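Local atomic coordinates of aminotransferase class I and II (PDB entry 3OP7), a protein that probably catalyses transfer of amino groups between amino acids and keto acids, using pyridoxal phosphate held as a Schiff base on a lysine. Residues L101-P104 with G105-V108; L141-L144 with E145-R148; C159-N162 with A163-P166; E178-E181 with I182-V186. All coordinates share one frame; numbering follows the deposited sequence. Where two conformers were deposited one is given.

Interaction 1: L101-P104 with G105-V108; sequences LIEP and GDHV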
loop_
_atom_site.group_PDB
_atom_site.type_symbol
_atom_site.label_atom_id
_atom_site.label_comp_id
_atom_site.label_asym_id
_atom_site.label_seq_id
_atom_site.Cartn_x
_atom_site.Cartn_y
_atom_site.Cartn_z
ATOM N N LEU A 101 10.501 1.447 11.543
ATOM C CA LEU A 101 11.192 1.915 12.733
ATOM C C LEU A 101 10.960 1.121 13.999
ATOM O O LEU A 101 11.787 1.186 14.907
ATOM C CB LEU A 101 10.885 3.410 12.994
ATOM C CG LEU A 101 11.308 4.338 11.854
ATOM C CD1 LEU A 101 10.804 5.755 12.188
ATOM C CD2 LEU A 101 12.828 4.308 11.595
ATOM N N ILE A 102 9.849 0.412 14.096
ATOM C CA ILE A 102 9.484 -0.215 15.352
ATOM C C ILE A 102 10.030 -1.630 15.398
ATOM O O ILE A 102 9.815 -2.426 14.472
ATOM C CB ILE A 102 7.963 -0.188 15.580
ATOM C CG1 ILE A 102 7.470 1.248 15.724
ATOM C CG2 ILE A 102 7.561 -0.994 16.842
ATOM C CD1 ILE A 102 8.232 2.126 16.752
ATOM N N GLU A 103 10.736 -1.941 16.484
ATOM C CA GLU A 103 11.359 -3.248 16.716
ATOM C C GLU A 103 10.680 -3.966 17.873
ATOM O O GLU A 103 10.142 -3.320 18.779
ATOM C CB GLU A 103 12.822 -3.066 17.072
ATOM C CG GLU A 103 13.562 -2.079 16.236
ATOM C CD GLU A 103 14.370 -2.684 15.156
ATOM O OE1 GLU A 103 13.794 -3.510 14.404
ATOM O OE2 GLU A 103 15.587 -2.329 15.076
ATOM N N PRO A 104 10.715 -5.296 17.886
ATOM C CA PRO A 104 10.173 -6.040 19.011
ATOM C C PRO A 104 10.763 -5.561 20.330
ATOM O O PRO A 104 11.962 -5.315 20.406
ATOM C CB PRO A 104 10.642 -7.489 18.741
ATOM C CG PRO A 104 10.827 -7.575 17.340
ATOM C CD PRO A 104 11.299 -6.201 16.872
ATOM N N GLY A 105 9.939 -5.408 21.347
ATOM C CA GLY A 105 10.435 -4.934 22.637
ATOM C C GLY A 105 10.478 -3.415 22.811
ATOM O O GLY A 105 10.580 -2.934 23.952
ATOM N N ASP A 106 10.425 -2.672 21.701
ATOM C CA ASP A 106 10.344 -1.219 21.763
ATOM C C ASP A 106 9.138 -0.773 22.575
ATOM O O ASP A 106 8.045 -1.301 22.438
ATOM C CB ASP A 106 10.235 -0.623 20.352
ATOM C CG ASP A 106 11.552 -0.513 19.635
ATOM O OD1 ASP A 106 12.595 -0.866 20.214
ATOM O OD2 ASP A 106 11.535 -0.111 18.444
ATOM N N HIS A 107 9.307 0.282 23.370
ATOM C CA HIS A 107 8.199 0.882 24.055
ATOM C C HIS A 107 7.642 2.022 23.192
ATOM O O HIS A 107 8.395 2.899 22.742
ATOM C CB HIS A 107 8.661 1.448 25.422
ATOM C CG HIS A 107 7.557 2.057 26.218
ATOM N ND1 HIS A 107 7.587 3.363 26.678
ATOM C CD2 HIS A 107 6.379 1.532 26.645
ATOM C CE1 HIS A 107 6.466 3.605 27.347
ATOM N NE2 HIS A 107 5.720 2.508 27.337
ATOM N N VAL A 108 6.325 2.035 23.011
ATOM C CA VAL A 108 5.641 3.040 22.188
ATOM C C VAL A 108 4.432 3.501 22.963
ATOM O O VAL A 108 3.766 2.685 23.594
ATOM C CB VAL A 108 5.187 2.404 20.827
ATOM C CG1 VAL A 108 4.227 3.338 20.043
ATOM C CG2 VAL A 108 6.403 1.985 19.995
HETATM O O HOH W 1 13.567 -3.210 21.304
#
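Asp-106 reaches back over a type II beta turn to Glu-103, and the two residues are joined by a backbone bond and, with less certainty, by a side-chain bond. Asp-106 N donates to Glu-103 O at 3.0 Å, the bond that closes the turn. In return Asp-106 OD2 accepts from Glu-103 N at 2.8 Å, though the exact place of OD2 is less sure. With chi1 at -81°, CG lies beside the backbone N of Asp-106, and OD2 is carried to the N-H of Glu-103, the first residue of the turn. The side chains of Glu-103 and Asp-106 run alongside each other, pointing the same way, with carboxylate planes 62° apart. Water 1 donates to Asp-106 OD1 and to Pro-104 O, both at 2.8 Å. Gly-105 has a positive phi, as the third residue of a type II turn often does. Deeper in, Ile-102 CD1 touches Val-108 CG2 at 3.7 Å, a small apolar contact under the polar turn. Glu-103 OE1 accepts from the backbone amide of Met-2 of the second subunit. Asp-106 OD2 also forms a salt bridge with Lys-156, subject to the same doubt about OD2. The lysine probably offsets part of the negative charge gathered at the turn.

Interaction 2: L141-L144 with E145-R148; sequences LPDL and EKLR. With EDO (1,2-ethanediol), chain J.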
loop_
_atom_site.group_PDB
_atom_site.type_symbol
_atom_site.label_atom_id
_atom_site.label_comp_id
_atom_site.label_asym_id
_atom_site.label_seq_id
_atom_site.Cartn_x
_atom_site.Cartn_y
_atom_site.Cartn_z
ATOM N N LEU A 141 -8.406 16.288 24.837
ATOM C CA LEU A 141 -6.980 16.157 24.831
ATOM C C LEU A 141 -6.536 15.213 25.948
ATOM O O LEU A 141 -7.151 15.150 27.028
ATOM C CB LEU A 141 -6.297 17.499 24.973
ATOM C CG LEU A 141 -6.561 18.542 23.903
ATOM C CD1 LEU A 141 -6.018 19.883 24.389
ATOM C CD2 LEU A 141 -6.030 18.059 22.543
ATOM N N PRO A 142 -5.416 14.531 25.734
ATOM C CA PRO A 142 -4.868 13.686 26.814
ATOM C C PRO A 142 -4.061 14.544 27.757
ATOM O O PRO A 142 -3.872 15.730 27.481
ATOM C CB PRO A 142 -3.955 12.736 26.066
ATOM C CG PRO A 142 -3.383 13.617 25.011
ATOM C CD PRO A 142 -4.523 14.502 24.557
ATOM N N ASP A 143 -3.656 13.986 28.894
ATOM C CA ASP A 143 -3.058 14.785 29.963
ATOM C C ASP A 143 -1.527 14.643 29.859
ATOM O O ASP A 143 -0.975 13.568 30.003
ATOM C CB ASP A 143 -3.594 14.285 31.310
ATOM C CG ASP A 143 -3.085 15.060 32.523
ATOM O OD1 ASP A 143 -2.255 16.003 32.421
ATOM O OD2 ASP A 143 -3.528 14.676 33.622
ATOM N N LEU A 144 -0.858 15.754 29.617
ATOM C CA LEU A 144 0.608 15.777 29.583
ATOM C C LEU A 144 1.240 15.288 30.884
ATOM O O LEU A 144 2.285 14.632 30.818
ATOM C CB LEU A 144 1.097 17.160 29.227
ATOM C CG LEU A 144 0.835 17.630 27.796
ATOM C CD1 LEU A 144 0.949 19.156 27.703
ATOM C CD2 LEU A 144 1.814 16.890 26.805
ATOM N N GLU A 145 0.628 15.562 32.054
ATOM C CA GLU A 145 1.147 14.968 33.312
ATOM C C GLU A 145 1.115 13.442 33.259
ATOM O O GLU A 145 2.033 12.790 33.757
ATOM C CB GLU A 145 0.380 15.423 34.559
ATOM C CG GLU A 145 0.491 16.869 34.801
ATOM C CD GLU A 145 -0.122 17.291 36.130
ATOM O OE1 GLU A 145 -0.796 16.447 36.789
ATOM O OE2 GLU A 145 0.098 18.463 36.503
ATOM N N LYS A 146 0.077 12.863 32.646
ATOM C CA LYS A 146 0.013 11.407 32.514
ATOM C C LYS A 146 1.046 10.910 31.562
ATOM O O LYS A 146 1.603 9.804 31.729
ATOM C CB LYS A 146 -1.390 10.921 32.143
ATOM C CG LYS A 146 -2.320 11.161 33.343
ATOM C CD LYS A 146 -3.692 10.480 33.289
ATOM C CE LYS A 146 -4.564 10.949 34.450
ATOM N NZ LYS A 146 -5.348 12.157 34.090
ATOM N N LEU A 147 1.322 11.693 30.528
ATOM C CA LEU A 147 2.400 11.297 29.617
ATOM C C LEU A 147 3.738 11.194 30.344
ATOM O O LEU A 147 4.534 10.276 30.074
ATOM C CB LEU A 147 2.540 12.253 28.461
ATOM C CG LEU A 147 3.607 11.882 27.410
ATOM C CD1 LEU A 147 3.389 10.508 26.732
ATOM C CD2 LEU A 147 3.681 12.992 26.357
ATOM N N ARG A 148 4.001 12.142 31.240
ATOM C CA ARG A 148 5.219 12.102 32.049
ATOM C C ARG A 148 5.292 10.837 32.914
ATOM O O ARG A 148 6.389 10.414 33.239
ATOM C CB ARG A 148 5.374 13.365 32.887
ATOM C CG ARG A 148 5.638 14.603 32.067
ATOM C CD ARG A 148 5.930 15.811 32.949
ATOM N NE ARG A 148 6.011 17.013 32.144
ATOM C CZ ARG A 148 4.974 17.760 31.811
ATOM N NH1 ARG A 148 3.773 17.560 32.356
ATOM N NH2 ARG A 148 5.157 18.787 31.008
HETATM C C1 EDO J . 10.972 17.393 31.026
HETATM O O1 EDO J . 10.964 18.425 30.011
HETATM C C2 EDO J . 9.892 17.680 32.073
HETATM O O2 EDO J . 8.663 16.964 31.864
HETATM O O HOH W 2 -3.017 15.086 36.101
#
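The backbone turns from a short, weakly bonded strand into a helix at Asp-143, whose O accepts from Leu-147 N at 3.0 Å, and Leu-144 O then accepts from Arg-148 N at 3.1 Å. Asp-143 is the N-cap. Its OD1 takes the N-H of Glu-145 at 2.9 Å, from above the carboxylate plane and with a bent N-H...O angle of 138°. The torsion that allows this sets CG anti to the backbone N (chi1 -178°), beside the carbonyl carbon. The other oxygen, OD2, turns its anti lone pair to Lys-146 NZ in a salt bridge of 3.1 Å. Lys-146 runs out extended and then bends at its last torsion, which brings NZ back to the aspartate; NZ also pairs with Glu-135. Water 2 donates to both Asp-143 OD2 and Glu-145 OE1, and so bridges two like charges. The negative cap would also suit the positive end of the helix dipole. Further on, Arg-148 NH2 forms a salt bridge with Glu-178 of helix 173-184. Its NE donates at 2.7 Å to O2 of an ethanediol, probably from the crystallisation liquor, at the guanidinium edge and in its plane. Leu-144 CD2 and Leu-147 CD2 meet loosely at 4.3 Å on the buried side. Both leucines pack on Trp-132, whose NE1 donates to Asp-143 O. Leu-144 also touches Tyr-175, and Leu-147 touches Ile-182 and Ile-109. The helix start thus packs against strands 128-135 and 107-112 and against helix 173-184.

Interaction 3: C159-N162 with A163-P166; sequences CINN and ANNP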
loop_
_atom_site.group_PDB
_atom_site.type_symbol
_atom_site.label_atom_id
_atom_site.label_comp_id
_atom_site.label_asym_id
_atom_site.label_seq_id
_atom_site.Cartn_x
_atom_site.Cartn_y
_atom_site.Cartn_z
ATOM N N CYS A 159 2.913 8.281 19.392
ATOM C CA CYS A 159 2.023 8.460 18.247
ATOM C C CYS A 159 0.853 9.335 18.597
ATOM O O CYS A 159 0.144 9.095 19.599
ATOM C CB CYS A 159 1.535 7.100 17.729
ATOM S SG CYS A 159 2.789 5.937 17.274
ATOM N N ILE A 160 0.640 10.377 17.783
ATOM C CA ILE A 160 -0.514 11.235 17.886
ATOM C C ILE A 160 -1.195 11.405 16.528
ATOM O O ILE A 160 -0.619 11.100 15.488
ATOM C CB ILE A 160 -0.123 12.623 18.428
ATOM C CG1 ILE A 160 0.781 13.397 17.449
ATOM C CG2 ILE A 160 0.520 12.518 19.844
ATOM C CD1 ILE A 160 1.019 14.898 17.938
ATOM N N ASN A 161 -2.420 11.923 16.546
ATOM C CA ASN A 161 -3.220 12.148 15.363
ATOM C C ASN A 161 -3.773 13.563 15.626
ATOM O O ASN A 161 -4.502 13.806 16.588
ATOM C CB ASN A 161 -4.279 11.044 15.311
ATOM C CG ASN A 161 -5.190 11.065 14.088
ATOM O OD1 ASN A 161 -6.281 10.450 14.151
ATOM N ND2 ASN A 161 -4.765 11.680 12.979
ATOM N N ASN A 162 -3.382 14.510 14.786
ATOM C CA ASN A 162 -3.620 15.922 15.044
ATOM C C ASN A 162 -4.097 16.605 13.744
ATOM O O ASN A 162 -3.286 16.837 12.842
ATOM C CB ASN A 162 -2.345 16.601 15.545
ATOM C CG ASN A 162 -2.637 17.834 16.417
ATOM O OD1 ASN A 162 -3.667 17.884 17.156
ATOM N ND2 ASN A 162 -1.781 18.853 16.310
ATOM N N ALA A 163 -5.388 16.959 13.628
ATOM C CA ALA A 163 -6.455 16.665 14.613
ATOM C C ALA A 163 -6.798 15.212 14.758
ATOM O O ALA A 163 -6.491 14.425 13.867
ATOM C CB ALA A 163 -7.720 17.453 14.227
ATOM N N ASN A 164 -7.497 14.834 15.835
ATOM C CA ASN A 164 -7.683 13.404 16.132
ATOM C C ASN A 164 -8.934 12.818 15.474
ATOM O O ASN A 164 -9.927 13.481 15.367
ATOM C CB ASN A 164 -7.798 13.191 17.652
ATOM C CG ASN A 164 -7.595 11.711 18.052
ATOM O OD1 ASN A 164 -7.003 10.905 17.308
ATOM N ND2 ASN A 164 -8.085 11.351 19.220
ATOM N N ASN A 165 -8.867 11.565 15.047
ATOM C CA ASN A 165 -10.024 10.770 14.608
ATOM C C ASN A 165 -10.336 9.841 15.784
ATOM O O ASN A 165 -9.537 8.926 16.060
ATOM C CB ASN A 165 -9.620 9.973 13.349
ATOM C CG ASN A 165 -10.758 9.173 12.746
ATOM O OD1 ASN A 165 -11.680 8.790 13.410
ATOM N ND2 ASN A 165 -10.634 8.864 11.453
ATOM N N PRO A 166 -11.527 9.973 16.412
ATOM C CA PRO A 166 -12.789 10.552 15.907
ATOM C C PRO A 166 -13.222 11.919 16.364
ATOM O O PRO A 166 -14.232 12.439 15.879
ATOM C CB PRO A 166 -13.798 9.508 16.391
ATOM C CG PRO A 166 -13.275 9.205 17.809
ATOM C CD PRO A 166 -11.771 9.244 17.678
#
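Asn-161 and Asn-165 are joined by the one hydrogen bond between 159-162 and 163-166. Asn-165 N donates to Asn-161 OD1 at 3.0 Å. It comes from above the amide plane, 54° out of it, not along a lone pair. Asn-161 CG stands anti to its own N (chi1 -177°), which carries OD1 across the bend to that N-H. Its ND2 is held by Asp-193 O, so both ends of the amide are fixed. Two more hydrogen bonds tie the neighbours: Asn-164 OD1 pairs with Thr-114 OG1, and Asn-162 OD1 accepts from Met-171 N. In the packing, Asn-161 and Asn-164 cross at about a right angle, with amide planes 88° apart. Asn-164 CB rests 3.5 Å from Asn-161 O. The OD1 atoms of Asn-161 and Asn-164 come within 3.3 Å as two acceptors, each with its own partner, Asn-165 N and Thr-114 OG1. The backbone adds two cis peptides, before Ala-163 and before Pro-166, and they help to bend this buried chain. The arrangement is consistent with the cofactor site of a fold-type I aminotransferase: Asn-165 ND2 bonds to O3 of the cofactor on modified Lys-222, and Asn-165 OD1 bonds to Arg-347.

Interaction 4: E178-E181 with I182-V186; sequences ELVE and IASEV. With EDO (1,2-ethanediol), chain J.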
loop_
_atom_site.group_PDB
_atom_site.type_symbol
_atom_site.label_atom_id
_atom_site.label_comp_id
_atom_site.label_asym_id
_atom_site.label_seq_id
_atom_site.Cartn_x
_atom_site.Cartn_y
_atom_site.Cartn_z
ATOM N N GLU A 178 5.150 21.527 24.633
ATOM C CA GLU A 178 5.279 20.829 25.912
ATOM C C GLU A 178 5.419 19.304 25.709
ATOM O O GLU A 178 6.268 18.653 26.350
ATOM C CB GLU A 178 4.119 21.228 26.873
ATOM C CG GLU A 178 4.414 20.818 28.308
ATOM C CD GLU A 178 3.398 21.247 29.321
ATOM O OE1 GLU A 178 2.532 22.099 29.039
ATOM O OE2 GLU A 178 3.468 20.694 30.423
ATOM N N LEU A 179 4.659 18.769 24.753
ATOM C CA LEU A 179 4.770 17.363 24.332
ATOM C C LEU A 179 6.195 17.109 23.846
ATOM O O LEU A 179 6.828 16.093 24.184
ATOM C CB LEU A 179 3.762 17.061 23.231
ATOM C CG LEU A 179 3.912 15.790 22.425
ATOM C CD1 LEU A 179 3.875 14.592 23.377
ATOM C CD2 LEU A 179 2.795 15.752 21.351
ATOM N N VAL A 180 6.694 18.014 23.019
ATOM C CA VAL A 180 8.036 17.866 22.474
ATOM C C VAL A 180 9.088 17.911 23.598
ATOM O O VAL A 180 10.014 17.151 23.593
ATOM C CB VAL A 180 8.303 18.911 21.396
ATOM C CG1 VAL A 180 9.815 18.956 20.976
ATOM C CG2 VAL A 180 7.458 18.601 20.169
ATOM N N GLU A 181 8.959 18.830 24.544
ATOM C CA GLU A 181 9.904 18.863 25.651
ATOM C C GLU A 181 9.955 17.522 26.387
ATOM O O GLU A 181 11.039 17.085 26.790
ATOM C CB GLU A 181 9.614 20.032 26.591
ATOM C CG GLU A 181 9.994 21.367 25.971
ATOM C CD GLU A 181 9.650 22.563 26.832
ATOM O OE1 GLU A 181 8.575 22.558 27.473
ATOM O OE2 GLU A 181 10.468 23.514 26.869
ATOM N N ILE A 182 8.809 16.853 26.533
ATOM C CA ILE A 182 8.783 15.544 27.181
ATOM C C ILE A 182 9.484 14.469 26.322
ATOM O O ILE A 182 10.380 13.736 26.824
ATOM C CB ILE A 182 7.351 15.081 27.501
ATOM C CG1 ILE A 182 6.664 16.016 28.498
ATOM C CG2 ILE A 182 7.379 13.648 28.038
ATOM C CD1 ILE A 182 5.104 15.792 28.545
ATOM N N ALA A 183 9.145 14.400 25.019
ATOM C CA ALA A 183 9.755 13.468 24.086
ATOM C C ALA A 183 11.265 13.682 23.989
ATOM O O ALA A 183 12.032 12.721 23.952
ATOM C CB ALA A 183 9.121 13.565 22.649
ATOM N N SER A 184 11.681 14.949 24.013
ATOM C CA SER A 184 13.101 15.282 23.919
ATOM C C SER A 184 13.928 14.796 25.077
ATOM O O SER A 184 15.122 14.637 24.916
ATOM C CB SER A 184 13.306 16.803 23.829
ATOM O OG SER A 184 12.740 17.214 22.629
ATOM N N GLU A 185 13.335 14.596 26.261
ATOM C CA GLU A 185 14.099 14.053 27.376
ATOM C C GLU A 185 14.752 12.703 27.070
ATOM O O GLU A 185 15.801 12.372 27.663
ATOM C CB GLU A 185 13.253 13.888 28.648
ATOM C CG GLU A 185 12.964 15.129 29.427
ATOM C CD GLU A 185 14.214 15.821 29.952
ATOM O OE1 GLU A 185 14.819 15.410 30.982
ATOM O OE2 GLU A 185 14.591 16.808 29.307
ATOM N N VAL A 186 14.123 11.922 26.187
ATOM C CA VAL A 186 14.594 10.587 25.850
ATOM C C VAL A 186 14.913 10.394 24.377
ATOM O O VAL A 186 15.360 9.299 23.976
ATOM C CB VAL A 186 13.593 9.496 26.306
ATOM C CG1 VAL A 186 13.244 9.665 27.775
ATOM C CG2 VAL A 186 12.356 9.544 25.502
HETATM C C1 EDO J . 10.972 17.393 31.026
HETATM O O1 EDO J . 10.964 18.425 30.011
HETATM C C2 EDO J . 9.892 17.680 32.073
HETATM O O2 EDO J . 8.663 16.964 31.864
HETATM O O HOH W 3 13.415 18.206 27.316
#
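Ser-184 turns its hydroxyl back onto the preceding helical turn, where Val-180 O accepts from it twice. The backbone N of Ser-184 donates at 2.8 Å, nearly in line with the C=O. The hydroxyl OG donates at 2.9 Å from above the carbonyl plane, 44° out of it. A chi1 of -65° places OG beside its own backbone N, within reach of the same oxygen. OG also lies alongside Val-180 CG1, at 3.8 Å. On another side of the helix, Ile-182 brings CG1 to within 3.4 Å of Glu-178 O, one turn earlier, while its N donates to that oxygen. Ala-183 N bonds to Leu-179 O at 3.0 Å. Towards the C-terminal end, the bond from Glu-185 N to Glu-181 O is weak. Water 3 also donates to Glu-181 O and reaches Glu-185 OE2, whose side chain is bent at chi2. CG of Glu-185 rests on ethanediol C1, 3.4 Å away. The helix joins strands 157-161 and 189-193 in a beta-alpha-beta unit. Leu-179, Val-180 and Ala-183 pack on Ile-190 of strand 189-193, and Ala-183 also meets Ile-158 of strand 157-161. Ile-182 faces Leu-147 of helix 144-150.

In the fold
The four contacts follow one another along the chain, in the order 1, 2, 3, 4. Interactions 1, 2 and 3 all reach the eight-stranded mixed sheet. Interactions 1 and 3 lie on neighbouring strands, 107-112 and 157-161, and meet where Val-108 packs on Cys-159, although their centres are about 20 Å apart. Interactions 2 and 4 are closer, with centres about 12 Å apart. Arg-148 NH2 and Glu-178 OE2 link them by a salt bridge of 2.6 Å, and both contacts touch the ethanediol. Ile-160 packs on Leu-179, joining 3 to 4. Interaction 3, near the chain centre, contributes Asn-165 to the cofactor site; the centres of the others lie about 21 to 23 Å from the chain centre.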